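Local atomic coordinates of citrinin polyketide synthase (Monascus purpureus, PDB entry 5MPT), a protein that builds the keto-aldehyde precursor of the mycotoxin citrinin as a multidomain non-reducing polyketide synthase, represented here by its C-methyltransferase domain. Residues Asp30-Gly35 and Gly367-Ala372. Numbering follows the deposited sequence.
Sequences DFILNG and GTRPEA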
ATOM      1  N   ASP A  30      -6.366  -8.864 -17.011  1.00 21.67           N
ATOM      2  CA  ASP A  30      -6.423 -10.299 -16.771  1.00 22.38           C
ATOM      3  C   ASP A  30      -6.082 -10.641 -15.335  1.00 19.43           C
ATOM      4  O   ASP A  30      -6.702 -11.535 -14.751  1.00 21.44           O
ATOM      5  CB  ASP A  30      -5.453 -11.054 -17.687  1.00 25.86           C
ATOM      6  CG  ASP A  30      -5.788 -10.924 -19.186  1.00 32.51           C
ATOM      7  OD1 ASP A  30      -6.847 -11.409 -19.616  1.00 39.43           O
ATOM      8  OD2 ASP A  30      -4.954 -10.387 -19.949  1.00 31.93           O
ATOM      9  N   PHE A  31      -5.048  -9.995 -14.762  1.00 20.39           N
ATOM     10  CA  PHE A  31      -4.711 -10.286 -13.369  1.00 19.68           C
ATOM     11  C   PHE A  31      -5.818  -9.831 -12.425  1.00 20.25           C
ATOM     12  O   PHE A  31      -6.123 -10.528 -11.457  1.00 17.50           O
ATOM     13  CB  PHE A  31      -3.358  -9.645 -12.971  1.00 19.35           C
ATOM     14  CG  PHE A  31      -2.179 -10.430 -13.446  1.00 20.09           C
ATOM     15  CD1 PHE A  31      -1.719 -11.504 -12.710  1.00 20.55           C
ATOM     16  CD2 PHE A  31      -1.637 -10.194 -14.677  1.00 20.38           C
ATOM     17  CE1 PHE A  31      -0.729 -12.265 -13.150  1.00 19.75           C
ATOM     18  CE2 PHE A  31      -0.598 -10.965 -15.128  1.00 20.06           C
ATOM     19  CZ  PHE A  31      -0.149 -12.003 -14.356  1.00 18.86           C
ATOM     20  N   ILE A  32      -6.457  -8.697 -12.730  1.00 18.51           N
ATOM     21  CA  ILE A  32      -7.539  -8.171 -11.904  1.00 18.93           C
ATOM     22  C   ILE A  32      -8.717  -9.142 -11.892  1.00 20.14           C
ATOM     23  O   ILE A  32      -9.276  -9.463 -10.836  1.00 21.75           O
ATOM     24  CB  ILE A  32      -7.932  -6.776 -12.429  1.00 18.54           C
ATOM     25  CG1 ILE A  32      -6.827  -5.770 -12.100  1.00 20.52           C
ATOM     26  CG2 ILE A  32      -9.270  -6.316 -11.842  1.00 20.82           C
ATOM     27  CD1 ILE A  32      -6.968  -4.487 -12.855  1.00 23.13           C
ATOM     28  N   LEU A  33      -9.111  -9.634 -13.069  1.00 21.46           N
ATOM     29  CA  LEU A  33     -10.215 -10.584 -13.141  1.00 23.24           C
ATOM     30  C   LEU A  33      -9.855 -11.908 -12.469  1.00 23.09           C
ATOM     31  O   LEU A  33     -10.628 -12.437 -11.661  1.00 23.09           O
ATOM     32  CB  LEU A  33     -10.617 -10.811 -14.597  1.00 24.55           C
ATOM     33  CG  LEU A  33     -11.845 -11.697 -14.829  1.00 25.59           C
ATOM     34  CD1 LEU A  33     -13.143 -11.111 -14.346  1.00 25.00           C
ATOM     35  CD2 LEU A  33     -11.891 -12.009 -16.342  1.00 26.16           C
ATOM     36  N   ASN A  34      -8.703 -12.478 -12.818  1.00 23.61           N
ATOM     37  CA  ASN A  34      -8.314 -13.770 -12.264  1.00 24.56           C
ATOM     38  C   ASN A  34      -8.204 -13.722 -10.753  1.00 22.51           C
ATOM     39  O   ASN A  34      -8.580 -14.672 -10.052  1.00 24.17           O
ATOM     40  CB  ASN A  34      -6.995 -14.212 -12.887  1.00 28.45           C
ATOM     41  CG  ASN A  34      -6.271 -15.237 -12.038  1.00 30.65           C
ATOM     42  OD1 ASN A  34      -5.487 -14.886 -11.141  1.00 30.24           O
ATOM     43  ND2 ASN A  34      -6.527 -16.516 -12.312  1.00 30.51           N
ATOM     44  N   GLY A  35      -7.668 -12.642 -10.239  1.00 22.71           N
ATOM     45  CA  GLY A  35      -7.467 -12.492  -8.818  1.00 22.67           C
ATOM     46  C   GLY A  35      -8.677 -12.092  -8.039  1.00 24.09           C
ATOM     47  O   GLY A  35      -8.520 -11.820  -6.853  1.00 27.11           O
ATOM     48  N   GLY A 367      -4.905  -0.558 -17.431  1.00 22.62           N
ATOM     49  CA  GLY A 367      -5.953  -1.387 -18.001  1.00 24.19           C
ATOM     50  C   GLY A 367      -7.248  -0.624 -18.162  1.00 24.84           C
ATOM     51  O   GLY A 367      -7.366   0.547 -17.801  1.00 24.93           O
ATOM     52  N   THR A 368      -8.252  -1.330 -18.686  1.00 29.57           N
ATOM     53  CA  THR A 368      -9.584  -0.755 -18.846  0.72 34.15           C
ATOM     54  C   THR A 368     -10.455  -0.920 -17.608  1.00 30.86           C
ATOM     55  O   THR A 368     -11.383  -0.120 -17.400  1.00 28.99           O
ATOM     56  CB  THR A 368     -10.287  -1.392 -20.053  0.72 38.19           C
ATOM     57  OG1 THR A 368     -10.545  -2.772 -19.773  0.72 35.92           O
ATOM     58  CG2 THR A 368      -9.419  -1.280 -21.296  0.72 39.80           C
ATOM     59  N   ARG A 369     -10.188  -1.919 -16.778  1.00 24.09           N
ATOM     60  CA  ARG A 369     -10.939  -2.055 -15.548  1.00 22.67           C
ATOM     61  C   ARG A 369     -10.612  -0.915 -14.581  1.00 22.53           C
ATOM     62  O   ARG A 369      -9.468  -0.449 -14.523  1.00 23.80           O
ATOM     63  CB  ARG A 369     -10.640  -3.412 -14.909  1.00 20.68           C
ATOM     64  CG  ARG A 369     -11.154  -4.580 -15.743  1.00 20.25           C
ATOM     65  CD  ARG A 369     -10.797  -5.919 -15.103  1.00 18.78           C
ATOM     66  NE  ARG A 369     -11.310  -7.007 -15.933  1.00 20.13           N
ATOM     67  CZ  ARG A 369     -12.555  -7.472 -15.853  1.00 22.30           C
ATOM     68  NH1 ARG A 369     -13.404  -6.931 -14.969  1.00 22.33           N
ATOM     69  NH2 ARG A 369     -12.959  -8.465 -16.646  1.00 25.39           N
ATOM     70  N   PRO A 370     -11.599  -0.426 -13.834  1.00 23.05           N
ATOM     71  CA  PRO A 370     -11.341   0.692 -12.911  1.00 21.60           C
ATOM     72  C   PRO A 370     -10.294   0.371 -11.865  1.00 20.40           C
ATOM     73  O   PRO A 370      -9.582   1.276 -11.428  1.00 22.24           O
ATOM     74  CB  PRO A 370     -12.726   0.950 -12.291  1.00 21.43           C
ATOM     75  CG  PRO A 370     -13.504  -0.335 -12.503  1.00 22.31           C
ATOM     76  CD  PRO A 370     -13.004  -0.863 -13.800  1.00 23.63           C
ATOM     77  N   GLU A 371     -10.176  -0.897 -11.458  1.00 19.45           N
ATOM     78  CA  GLU A 371      -9.203  -1.281 -10.451  1.00 18.21           C
ATOM     79  C   GLU A 371      -7.783  -1.093 -10.939  1.00 18.91           C
ATOM     80  O   GLU A 371      -6.882  -0.936 -10.121  1.00 20.30           O
ATOM     81  CB  GLU A 371      -9.427  -2.732 -10.045  1.00 18.09           C
ATOM     82  CG  GLU A 371     -10.769  -3.011  -9.396  1.00 18.83           C
ATOM     83  CD  GLU A 371     -11.940  -3.223 -10.354  1.00 21.20           C
ATOM     84  OE1 GLU A 371     -11.757  -3.469 -11.587  1.00 23.66           O
ATOM     85  OE2 GLU A 371     -13.090  -3.194  -9.848  1.00 21.78           O
ATOM     86  N   ALA A 372      -7.559  -1.139 -12.259  1.00 18.69           N
ATOM     87  CA  ALA A 372      -6.229  -0.888 -12.811  1.00 20.61           C
ATOM     88  C   ALA A 372      -5.701   0.493 -12.454  1.00 22.80           C
ATOM     89  O   ALA A 372      -4.509   0.723 -12.611  1.00 22.17           O
ATOM     90  CB  ALA A 372      -6.249  -1.075 -14.341  1.00 18.92           C
TER
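Ile32 reaches from helix 28-34 into the loop segment 367-372 with both of its branches. The longer one sets CD1 3.5 Å from Ala372 N, packing on the residue that closes the 3-10 turn, where Ala372 N bonds to Arg369 O. The other branch, with CG2 anti to the backbone N, packs 3.6 Å from Arg369 CD, as the two side chains run past each other in opposite directions. Glu371 comes in obliquely: the bend at chi2 (83°) leaves its OE1 beside Ile32 CG2 (3.8 Å), while OE2 accepts a hydrogen bond from Tyr41 N at the start of helix 40-62. Arg369 stays extended from CG to NE, which carries its guanidinium out to Leu33. There Leu33 CB sits 3.7 Å above the guanidinium plane of Arg369, off toward its rim, and Leu33 CD1 approaches Arg369 NH2 at 3.5 Å, an apolar cover over one face. Asp29, one helical turn before Leu33, accepts hydrogen bonds from Thr368 N (to OD2) and Arg369 N (to OD1). The contact thus packs a short N-terminal helix against the loop joining edge strand 361-364 to 375-381, the one antiparallel strand of the seven-stranded Rossmann-like sheet (order 3-2-1-4-5-7-6) of a class I methyltransferase.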